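Local coordinates for In2-1 family protein, glutathione transferase lambda3 (Populus trichocarpa, PDB 4PQI) that binds glutathione and, as a Lambda-class glutathione transferase, probably catalyses glutathione-dependent thiol-transfer reactions, at residues V63-Q68 and N82-L87; D145-A150 and F197-T202; K173-V178 and E213-I218. One frame throughout, in Å; residues are numbered along the deposited sequence.

Contact 1 (V63-Q68 and N82-L87). With GSH (glutathione), chain B.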
loop_
_atom_site.group_PDB
_atom_site.type_symbol
_atom_site.label_atom_id
_atom_site.label_comp_id
_atom_site.label_asym_id
_atom_site.label_seq_id
_atom_site.Cartn_x
_atom_site.Cartn_y
_atom_site.Cartn_z
ATOM N N VAL A 63 8.446 9.800 -9.061
ATOM C CA VAL A 63 9.898 9.936 -9.016
ATOM C C VAL A 63 10.408 8.746 -8.216
ATOM O O VAL A 63 10.494 8.817 -6.992
ATOM C CB VAL A 63 10.313 11.241 -8.306
ATOM C CG1 VAL A 63 11.831 11.418 -8.352
ATOM C CG2 VAL A 63 9.613 12.440 -8.939
ATOM N N PRO A 64 10.705 7.623 -8.900
ATOM C CA PRO A 64 11.188 6.432 -8.190
ATOM C C PRO A 64 12.698 6.487 -7.903
ATOM O O PRO A 64 13.493 6.929 -8.735
ATOM C CB PRO A 64 10.836 5.299 -9.155
ATOM C CG PRO A 64 11.018 5.937 -10.519
ATOM C CD PRO A 64 10.491 7.360 -10.337
ATOM N N LEU A 65 13.070 6.049 -6.701
ATOM C CA LEU A 65 14.438 6.114 -6.216
ATOM C C LEU A 65 14.932 4.715 -5.938
ATOM O O LEU A 65 14.149 3.826 -5.612
ATOM C CB LEU A 65 14.488 6.906 -4.896
ATOM C CG LEU A 65 13.845 8.290 -4.906
ATOM C CD1 LEU A 65 13.856 8.934 -3.507
ATOM C CD2 LEU A 65 14.563 9.169 -5.938
ATOM N N ILE A 66 16.234 4.504 -6.070
ATOM C CA ILE A 66 16.835 3.280 -5.567
ATOM C C ILE A 66 17.244 3.584 -4.133
ATOM O O ILE A 66 18.222 4.290 -3.912
ATOM C CB ILE A 66 18.089 2.890 -6.365
ATOM C CG1 ILE A 66 17.762 2.737 -7.853
ATOM C CG2 ILE A 66 18.675 1.607 -5.818
ATOM C CD1 ILE A 66 19.009 2.537 -8.722
ATOM N N LEU A 67 16.499 3.069 -3.158
ATOM C CA LEU A 67 16.758 3.417 -1.753
ATOM C C LEU A 67 18.129 2.966 -1.245
ATOM O O LEU A 67 18.746 3.659 -0.438
ATOM C CB LEU A 67 15.649 2.896 -0.835
ATOM C CG LEU A 67 14.274 3.561 -0.975
ATOM C CD1 LEU A 67 13.299 2.970 0.031
ATOM C CD2 LEU A 67 14.371 5.065 -0.809
ATOM N N GLN A 68 18.615 1.820 -1.726
ATOM C CA GLN A 68 19.951 1.337 -1.350
ATOM C C GLN A 68 21.097 2.199 -1.891
ATOM O O GLN A 68 22.254 2.050 -1.472
ATOM C CB GLN A 68 20.141 -0.119 -1.776
ATOM C CG GLN A 68 19.657 -1.100 -0.734
ATOM C CD GLN A 68 20.157 -0.734 0.654
ATOM O OE1 GLN A 68 21.368 -0.660 0.894
ATOM N NE2 GLN A 68 19.227 -0.479 1.571
ATOM N N ASN A 82 13.853 11.523 5.053
ATOM C CA ASN A 82 14.584 10.589 4.193
ATOM C C ASN A 82 13.943 9.200 4.125
ATOM O O ASN A 82 14.610 8.174 4.348
ATOM C CB ASN A 82 16.052 10.473 4.619
ATOM C CG ASN A 82 16.925 9.866 3.523
ATOM O OD1 ASN A 82 16.485 9.723 2.387
ATOM N ND2 ASN A 82 18.163 9.506 3.867
ATOM N N LYS A 83 12.641 9.194 3.847
ATOM C CA LYS A 83 11.879 7.976 3.595
ATOM C C LYS A 83 10.900 8.242 2.468
ATOM O O LYS A 83 10.578 9.398 2.192
ATOM C CB LYS A 83 11.068 7.556 4.824
ATOM C CG LYS A 83 11.888 7.163 6.048
ATOM C CD LYS A 83 10.973 6.642 7.141
ATOM C CE LYS A 83 11.723 6.502 8.462
ATOM N NZ LYS A 83 13.012 5.786 8.279
ATOM N N VAL A 84 10.409 7.170 1.842
ATOM C CA VAL A 84 9.336 7.259 0.846
ATOM C C VAL A 84 8.099 6.534 1.408
ATOM O O VAL A 84 8.233 5.623 2.228
ATOM C CB VAL A 84 9.765 6.701 -0.538
ATOM C CG1 VAL A 84 10.808 7.619 -1.176
ATOM C CG2 VAL A 84 10.266 5.265 -0.456
ATOM N N PRO A 85 6.895 6.950 0.999
ATOM C CA PRO A 85 6.620 8.029 0.036
ATOM C C PRO A 85 6.612 9.442 0.620
ATOM O O PRO A 85 6.375 9.642 1.808
ATOM C CB PRO A 85 5.219 7.696 -0.452
ATOM C CG PRO A 85 4.565 7.015 0.738
ATOM C CD PRO A 85 5.666 6.222 1.389
ATOM N N SER A 86 6.834 10.426 -0.245
ATOM C CA SER A 86 6.497 11.793 0.085
ATOM C C SER A 86 5.832 12.404 -1.145
ATOM O O SER A 86 6.100 12.014 -2.274
ATOM C CB SER A 86 7.732 12.599 0.534
ATOM O OG SER A 86 8.672 12.708 -0.528
ATOM N N LEU A 87 4.931 13.339 -0.916
ATOM C CA LEU A 87 4.209 13.941 -2.013
ATOM C C LEU A 87 4.510 15.431 -2.081
ATOM O O LEU A 87 4.385 16.143 -1.080
ATOM C CB LEU A 87 2.715 13.743 -1.827
ATOM C CG LEU A 87 1.836 14.262 -2.965
ATOM C CD1 LEU A 87 1.825 13.257 -4.111
ATOM C CD2 LEU A 87 0.436 14.484 -2.420
HETATM N N1 GSH B . 5.610 5.334 8.333
HETATM C CA1 GSH B . 6.115 5.594 6.993
HETATM C C1 GSH B . 4.973 5.635 6.009
HETATM O O11 GSH B . 4.966 6.421 5.036
HETATM O O12 GSH B . 3.987 4.891 6.165
HETATM C CB1 GSH B . 7.131 4.514 6.626
HETATM C CG1 GSH B . 7.634 4.628 5.191
HETATM C CD1 GSH B . 8.895 3.799 5.060
HETATM O OE1 GSH B . 9.476 3.224 6.198
HETATM N N2 GSH B . 9.441 3.608 3.862
HETATM C CA2 GSH B . 10.670 2.834 3.776
HETATM C C2 GSH B . 11.868 3.731 3.638
HETATM O O2 GSH B . 11.772 4.948 2.947
HETATM C CB2 GSH B . 10.608 1.878 2.589
HETATM S SG2 GSH B . 9.753 0.339 2.999
HETATM N N3 GSH B . 13.005 3.320 4.174
HETATM C CA3 GSH B . 14.271 3.860 3.716
HETATM C C3 GSH B . 14.998 4.509 4.867
HETATM O O31 GSH B . 16.098 5.088 4.681
HETATM O O32 GSH B . 14.497 4.475 6.018
#
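Val84, whose methyls meet Leu65 and Leu67, is joined to Pro85 by a cis peptide bond. This is the cis-proline loop of the thioredoxin-like fold, and here it presents its backbone to glutathione. Val84 CG1 lies 4.1 Å from Leu65 CD1. Its other branch, CG2, meets Leu67 tip to tip, with 3.8 Å between Val84 CG2 and Leu67 CD1. No hydrogen bond crosses between the two segments, so this part of the contact is purely apolar. Tyr74 of helix 73-78 also packs on Leu65 and Val84, and its hydroxyl is hydrogen-bonded to Lys83 O and Ser86 OG.

The polar work is done on the ligand. Val84 N donates to the cysteinyl carbonyl O2 of glutathione at 2.8 Å, with an N-H...O angle of 160°. The cysteinyl amide N2 of glutathione returns a bond to Val84 O at 2.9 Å, more bent at 144°. Lys83 runs alongside the peptide, its CB 3.3 Å from O2 of glutathione. Its chain is extended until the last torsion (chi4 -48°), where it bends and brings Lys83 NZ into a hydrogen bond, 3.0 Å long, with glycyl carboxylate oxygen O32 of glutathione. Replacing Lys83 with an alanine would probably leave that carboxylate without its ammonium partner and let the glycyl end of glutathione move more freely. Arg70, Glu96 and Ser97 make further hydrogen bonds to the ligand.

Leu67 CD1 also approaches O2 of glutathione at 3.8 Å, so the leucine touches both the loop and the ligand. The chemistry implies a division of labour: main-chain atoms of Val84 read the peptide backbone of glutathione, and the Lys83 ammonium probably balances the charge of its glycyl end.

Contact 2 (D145-A150 and F197-T202). Unlike the reference sequence in segment 197-202: Thr202 (reference Ala).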
loop_
_atom_site.group_PDB
_atom_site.type_symbol
_atom_site.label_atom_id
_atom_site.label_comp_id
_atom_site.label_asym_id
_atom_site.label_seq_id
_atom_site.Cartn_x
_atom_site.Cartn_y
_atom_site.Cartn_z
ATOM N N ASP A 145 6.493 -19.633 16.749
ATOM C CA ASP A 145 5.376 -20.423 16.251
ATOM C C ASP A 145 4.406 -19.483 15.544
ATOM O O ASP A 145 3.780 -18.625 16.180
ATOM C CB ASP A 145 4.685 -21.145 17.406
ATOM C CG ASP A 145 3.696 -22.195 16.934
ATOM O OD1 ASP A 145 3.906 -23.388 17.244
ATOM O OD2 ASP A 145 2.707 -21.834 16.262
ATOM N N LEU A 146 4.281 -19.640 14.230
ATOM C CA LEU A 146 3.563 -18.658 13.420
ATOM C C LEU A 146 2.075 -18.566 13.739
ATOM O O LEU A 146 1.504 -17.479 13.726
ATOM C CB LEU A 146 3.767 -18.930 11.933
ATOM C CG LEU A 146 5.114 -18.502 11.353
ATOM C CD1 LEU A 146 5.147 -18.873 9.899
ATOM C CD2 LEU A 146 5.342 -17.007 11.522
ATOM N N ALA A 147 1.455 -19.711 14.022
ATOM C CA ALA A 147 0.032 -19.753 14.344
ATOM C C ALA A 147 -0.286 -19.015 15.650
ATOM O O ALA A 147 -1.369 -18.446 15.798
ATOM C CB ALA A 147 -0.461 -21.204 14.409
ATOM N N LYS A 148 0.657 -19.035 16.593
ATOM C CA LYS A 148 0.510 -18.328 17.862
ATOM C C LYS A 148 0.874 -16.866 17.706
ATOM O O LYS A 148 0.236 -15.996 18.298
ATOM C CB LYS A 148 1.420 -18.928 18.939
ATOM C CG LYS A 148 1.131 -20.369 19.253
ATOM C CD LYS A 148 2.025 -20.885 20.366
ATOM C CE LYS A 148 1.862 -22.384 20.547
ATOM N NZ LYS A 148 2.772 -22.879 21.605
ATOM N N GLU A 149 1.916 -16.605 16.920
ATOM C CA GLU A 149 2.500 -15.269 16.830
ATOM C C GLU A 149 1.881 -14.406 15.737
ATOM O O GLU A 149 1.536 -13.257 15.980
ATOM C CB GLU A 149 4.015 -15.366 16.642
ATOM C CG GLU A 149 4.734 -16.063 17.782
ATOM C CD GLU A 149 4.683 -15.276 19.082
ATOM O OE1 GLU A 149 4.531 -14.031 19.030
ATOM O OE2 GLU A 149 4.801 -15.906 20.158
ATOM N N ALA A 150 1.738 -14.959 14.538
ATOM C CA ALA A 150 1.171 -14.210 13.416
ATOM C C ALA A 150 -0.326 -14.465 13.253
ATOM O O ALA A 150 -1.065 -13.597 12.790
ATOM C CB ALA A 150 1.904 -14.551 12.126
ATOM N N PHE A 197 8.020 -20.521 5.249
ATOM C CA PHE A 197 7.582 -21.214 6.462
ATOM C C PHE A 197 6.505 -22.283 6.238
ATOM O O PHE A 197 6.077 -22.946 7.189
ATOM C CB PHE A 197 7.111 -20.203 7.504
ATOM C CG PHE A 197 8.168 -19.207 7.895
ATOM C CD1 PHE A 197 9.026 -19.469 8.950
ATOM C CD2 PHE A 197 8.315 -18.014 7.193
ATOM C CE1 PHE A 197 10.011 -18.555 9.301
ATOM C CE2 PHE A 197 9.293 -17.105 7.540
ATOM C CZ PHE A 197 10.141 -17.376 8.595
ATOM N N LYS A 198 6.083 -22.454 4.987
ATOM C CA LYS A 198 4.991 -23.365 4.652
ATOM C C LYS A 198 3.727 -23.003 5.425
ATOM O O LYS A 198 3.011 -23.873 5.907
ATOM C CB LYS A 198 5.383 -24.807 4.947
ATOM C CG LYS A 198 6.719 -25.202 4.369
ATOM C CD LYS A 198 7.319 -26.338 5.158
ATOM C CE LYS A 198 8.789 -26.473 4.835
ATOM N NZ LYS A 198 9.432 -27.510 5.669
ATOM N N TYR A 199 3.473 -21.710 5.557
ATOM C CA TYR A 199 2.308 -21.231 6.285
ATOM C C TYR A 199 1.363 -20.505 5.334
ATOM O O TYR A 199 1.720 -19.492 4.735
ATOM C CB TYR A 199 2.744 -20.329 7.444
ATOM C CG TYR A 199 1.615 -19.793 8.296
ATOM C CD1 TYR A 199 1.068 -20.560 9.316
ATOM C CD2 TYR A 199 1.106 -18.520 8.084
ATOM C CE1 TYR A 199 0.046 -20.075 10.099
ATOM C CE2 TYR A 199 0.078 -18.022 8.861
ATOM C CZ TYR A 199 -0.447 -18.807 9.867
ATOM O OH TYR A 199 -1.458 -18.319 10.645
ATOM N N ASP A 200 0.164 -21.059 5.182
ATOM C CA ASP A 200 -0.868 -20.492 4.323
ATOM C C ASP A 200 -1.768 -19.607 5.188
ATOM O O ASP A 200 -2.502 -20.095 6.052
ATOM C CB ASP A 200 -1.685 -21.617 3.673
ATOM C CG ASP A 200 -2.732 -21.107 2.683
ATOM O OD1 ASP A 200 -2.942 -19.885 2.589
ATOM O OD2 ASP A 200 -3.367 -21.942 2.008
ATOM N N ILE A 201 -1.708 -18.305 4.947
ATOM C CA ILE A 201 -2.482 -17.355 5.751
ATOM C C ILE A 201 -3.976 -17.478 5.451
ATOM O O ILE A 201 -4.810 -17.034 6.250
ATOM C CB ILE A 201 -2.025 -15.903 5.548
ATOM C CG1 ILE A 201 -2.223 -15.462 4.098
ATOM C CG2 ILE A 201 -0.575 -15.739 5.967
ATOM C CD1 ILE A 201 -2.033 -13.967 3.897
ATOM N N THR A 202 -4.315 -18.097 4.317
ATOM C CA THR A 202 -5.715 -18.232 3.920
ATOM C C THR A 202 -6.383 -19.466 4.513
ATOM O O THR A 202 -7.594 -19.605 4.424
ATOM C CB THR A 202 -5.930 -18.231 2.373
ATOM O OG1 THR A 202 -5.361 -19.412 1.781
ATOM C CG2 THR A 202 -5.337 -16.988 1.734
#
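Leu146 carries CG beside its backbone N (chi1 -77°), and its CD1 then extends straight on toward Phe197 and Tyr199. Tyr199 has the other setting, with CG opposite its backbone N (chi1 -179°), and this lays its ring beside the first turn of helix 146-149. Leu146 CD1 comes closest to Phe197 CB, at 3.4 Å. The two side chains cross at about a right angle. The same methyl is 3.7 Å from Tyr199 CB, so one methyl touches the bases of both aromatic side chains.

Further back on the leucine, Leu146 CB stands over one face of the Tyr199 ring in a CH-pi contact. The distance from Leu146 CB to the ring centroid of Tyr199 is 4.3 Å, 17° off the ring normal and offset toward the rim. Ala147 adds a looser approach at 4.5 Å from its CB to Tyr199 CE1.

Both partners are shaped locally. Asp145 is the N-cap of the short helix, with weak bonds from Ala147 N and Lys148 N to its OD2. In segment 197-202, Asp200 OD1 takes two donors from the same face of its carboxylate: Thr202 OG1 at 2.6 Å and Thr202 N at 2.8 Å. The second bond makes an Asx turn.

Leu193 of helix 177-197 also touches Leu146, and Phe192 meets the Phe197 ring edge-to-face. With no hydrogen bond between the segments, helix 146-149 meets the loop after helix 177-197 through apolar contact alone, while Tyr199 OH is hydrogen-bonded to Arg205.

Contact 3 (K173-V178 and E213-I218)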
loop_
_atom_site.group_PDB
_atom_site.type_symbol
_atom_site.label_atom_id
_atom_site.label_comp_id
_atom_site.label_asym_id
_atom_site.label_seq_id
_atom_site.Cartn_x
_atom_site.Cartn_y
_atom_site.Cartn_z
ATOM N N LYS A 173 -19.401 -3.423 0.535
ATOM C CA LYS A 173 -19.622 -3.318 -0.903
ATOM C C LYS A 173 -18.454 -2.693 -1.690
ATOM O O LYS A 173 -18.025 -3.227 -2.713
ATOM C CB LYS A 173 -20.907 -2.516 -1.128
ATOM C CG LYS A 173 -21.393 -2.389 -2.559
ATOM C CD LYS A 173 -22.808 -1.802 -2.557
ATOM C CE LYS A 173 -23.057 -0.896 -3.760
ATOM N NZ LYS A 173 -22.184 0.322 -3.756
ATOM N N GLU A 174 -17.938 -1.565 -1.215
ATOM C CA GLU A 174 -17.010 -0.775 -2.018
ATOM C C GLU A 174 -15.547 -0.932 -1.600
ATOM O O GLU A 174 -15.222 -0.920 -0.418
ATOM C CB GLU A 174 -17.396 0.716 -1.989
ATOM C CG GLU A 174 -18.891 1.015 -1.878
ATOM C CD GLU A 174 -19.426 0.989 -0.430
ATOM O OE1 GLU A 174 -18.829 0.318 0.457
ATOM O OE2 GLU A 174 -20.463 1.644 -0.181
ATOM N N PHE A 175 -14.671 -1.072 -2.590
ATOM C CA PHE A 175 -13.223 -0.964 -2.405
ATOM C C PHE A 175 -12.907 0.401 -1.768
ATOM O O PHE A 175 -13.483 1.430 -2.161
ATOM C CB PHE A 175 -12.562 -1.099 -3.785
ATOM C CG PHE A 175 -11.054 -1.125 -3.771
ATOM C CD1 PHE A 175 -10.359 -2.091 -3.059
ATOM C CD2 PHE A 175 -10.333 -0.215 -4.539
ATOM C CE1 PHE A 175 -8.973 -2.128 -3.084
ATOM C CE2 PHE A 175 -8.953 -0.242 -4.564
ATOM C CZ PHE A 175 -8.271 -1.202 -3.832
ATOM N N SER A 176 -12.009 0.417 -0.785
ATOM C CA SER A 176 -11.713 1.653 -0.061
ATOM C C SER A 176 -10.235 1.812 0.336
ATOM O O SER A 176 -9.406 0.922 0.102
ATOM C CB SER A 176 -12.569 1.741 1.216
ATOM O OG SER A 176 -12.022 0.902 2.233
ATOM N N LEU A 177 -9.927 2.947 0.964
ATOM C CA LEU A 177 -8.595 3.214 1.505
ATOM C C LEU A 177 -8.101 2.129 2.479
ATOM O O LEU A 177 -6.887 1.886 2.583
ATOM C CB LEU A 177 -8.554 4.591 2.181
ATOM C CG LEU A 177 -8.767 5.815 1.274
ATOM C CD1 LEU A 177 -8.605 7.138 2.048
ATOM C CD2 LEU A 177 -7.829 5.771 0.066
ATOM N N VAL A 178 -9.036 1.490 3.184
ATOM C CA VAL A 178 -8.701 0.447 4.144
ATOM C C VAL A 178 -8.089 -0.767 3.451
ATOM O O VAL A 178 -7.014 -1.224 3.843
ATOM C CB VAL A 178 -9.915 0.029 5.010
ATOM C CG1 VAL A 178 -9.493 -0.966 6.069
ATOM C CG2 VAL A 178 -10.540 1.247 5.681
ATOM N N GLU A 213 -8.488 -12.286 -3.381
ATOM C CA GLU A 213 -8.959 -12.533 -4.727
ATOM C C GLU A 213 -9.639 -11.306 -5.322
ATOM O O GLU A 213 -9.414 -10.966 -6.484
ATOM C CB GLU A 213 -9.931 -13.712 -4.719
ATOM C CG GLU A 213 -10.247 -14.300 -6.065
ATOM C CD GLU A 213 -11.093 -15.561 -5.938
ATOM O OE1 GLU A 213 -11.223 -16.082 -4.806
ATOM O OE2 GLU A 213 -11.630 -16.025 -6.966
ATOM N N GLU A 214 -10.473 -10.638 -4.533
ATOM C CA GLU A 214 -11.262 -9.534 -5.064
ATOM C C GLU A 214 -10.422 -8.267 -5.253
ATOM O O GLU A 214 -10.624 -7.514 -6.213
ATOM C CB GLU A 214 -12.474 -9.246 -4.173
ATOM C CG GLU A 214 -13.508 -10.387 -4.137
ATOM C CD GLU A 214 -14.380 -10.450 -5.383
ATOM O OE1 GLU A 214 -14.329 -9.518 -6.215
ATOM O OE2 GLU A 214 -15.123 -11.440 -5.530
ATOM N N VAL A 215 -9.491 -8.020 -4.339
ATOM C CA VAL A 215 -8.593 -6.877 -4.500
ATOM C C VAL A 215 -7.741 -7.115 -5.753
ATOM O O VAL A 215 -7.485 -6.193 -6.538
ATOM C CB VAL A 215 -7.737 -6.618 -3.228
ATOM C CG1 VAL A 215 -6.564 -5.659 -3.530
ATOM C CG2 VAL A 215 -8.612 -6.073 -2.108
ATOM N N ASN A 216 -7.364 -8.370 -5.980
ATOM C CA ASN A 216 -6.550 -8.708 -7.140
ATOM C C ASN A 216 -7.217 -8.601 -8.521
ATOM O O ASN A 216 -6.531 -8.704 -9.540
ATOM C CB ASN A 216 -5.899 -10.085 -6.980
ATOM C CG ASN A 216 -4.535 -10.006 -6.320
ATOM O OD1 ASN A 216 -3.529 -9.758 -6.980
ATOM N ND2 ASN A 216 -4.500 -10.206 -5.011
ATOM N N LYS A 217 -8.531 -8.396 -8.564
ATOM C CA LYS A 217 -9.215 -8.169 -9.840
ATOM C C LYS A 217 -9.064 -6.711 -10.297
ATOM O O LYS A 217 -9.358 -6.358 -11.450
ATOM C CB LYS A 217 -10.704 -8.511 -9.736
ATOM C CG LYS A 217 -11.000 -9.941 -9.309
ATOM C CD LYS A 217 -12.510 -10.182 -9.279
ATOM C CE LYS A 217 -12.862 -11.469 -8.542
ATOM N NZ LYS A 217 -14.351 -11.657 -8.468
ATOM N N ILE A 218 -8.596 -5.866 -9.392
ATOM C CA ILE A 218 -8.558 -4.441 -9.658
ATOM C C ILE A 218 -7.257 -4.021 -10.343
ATOM O O ILE A 218 -6.174 -4.159 -9.779
ATOM C CB ILE A 218 -8.776 -3.650 -8.355
ATOM C CG1 ILE A 218 -10.083 -4.101 -7.684
ATOM C CG2 ILE A 218 -8.762 -2.144 -8.624
ATOM C CD1 ILE A 218 -10.266 -3.561 -6.292
#
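Phe175 packs against Val215 and Ile218 within the all-helical C-terminal domain of the glutathione transferase fold. It directly precedes Ser176, the N-cap of helix 177-197. Ser176 OG accepts from Val178 N at 3.2 Å, a plain N-cap bond. Asp179 OD2 accepts from Ser176 N, and this bond and the Ser-Leu-Val-Asp sequence are consistent with the N-capping box known at this helix in the family.

Segment 213-218 begins near the C-terminal end of helix 206-215. Glu214 forms a salt bridge along its own segment, with Lys217 NZ 3.0 Å from Glu214 OE2. Val215 comes next. Its CG2 lies 4.1 Å from Phe175 CE1, and the two side chains cross at about a right angle. Val215 also touches Ile183 of helix 177-197 and Tyr221 of helix 219-222.

From Val215 to Ile218 the chain makes a type I beta turn, with Ile218 N bonded to Val215 O at 3.1 Å. The turn brings Ile218, the N-cap of helix 219-222, back to the phenylalanine.

Phe175 and Ile218 approach from opposite directions. Phe175 has CG anti to its own nitrogen (chi1 -175°), which points the ring at the turn. The ring also meets Phe53 of helix 42-54, so this apolar cluster includes a residue of the helix that follows the first strand of the N-terminal domain. Ile218 makes a CH-pi contact: its CD1 sits over the centre of the Phe175 ring, 3.5 Å from the centroid and 10° off the normal.

In the fold
From the N terminus, contact 1 comes first. It closes a short loop containing helix 73-78 and joins the loop just after strand 60-64 to the cis-proline loop just before strand 86-89, in the thioredoxin-like domain. It is complete before the other two begin. Contact 2 opens next, at helix 146-149. Contact 3 opens at 173-178 before contact 2 closes at 197-202, and itself closes at 213-218. The two therefore cross, with helix 177-197 running from the first segment of contact 3 to the second of contact 2. Both lie in the helical domain. Contacts 1 and 3 sit on opposite sides of the chain's centre, their own centres 26 Å apart.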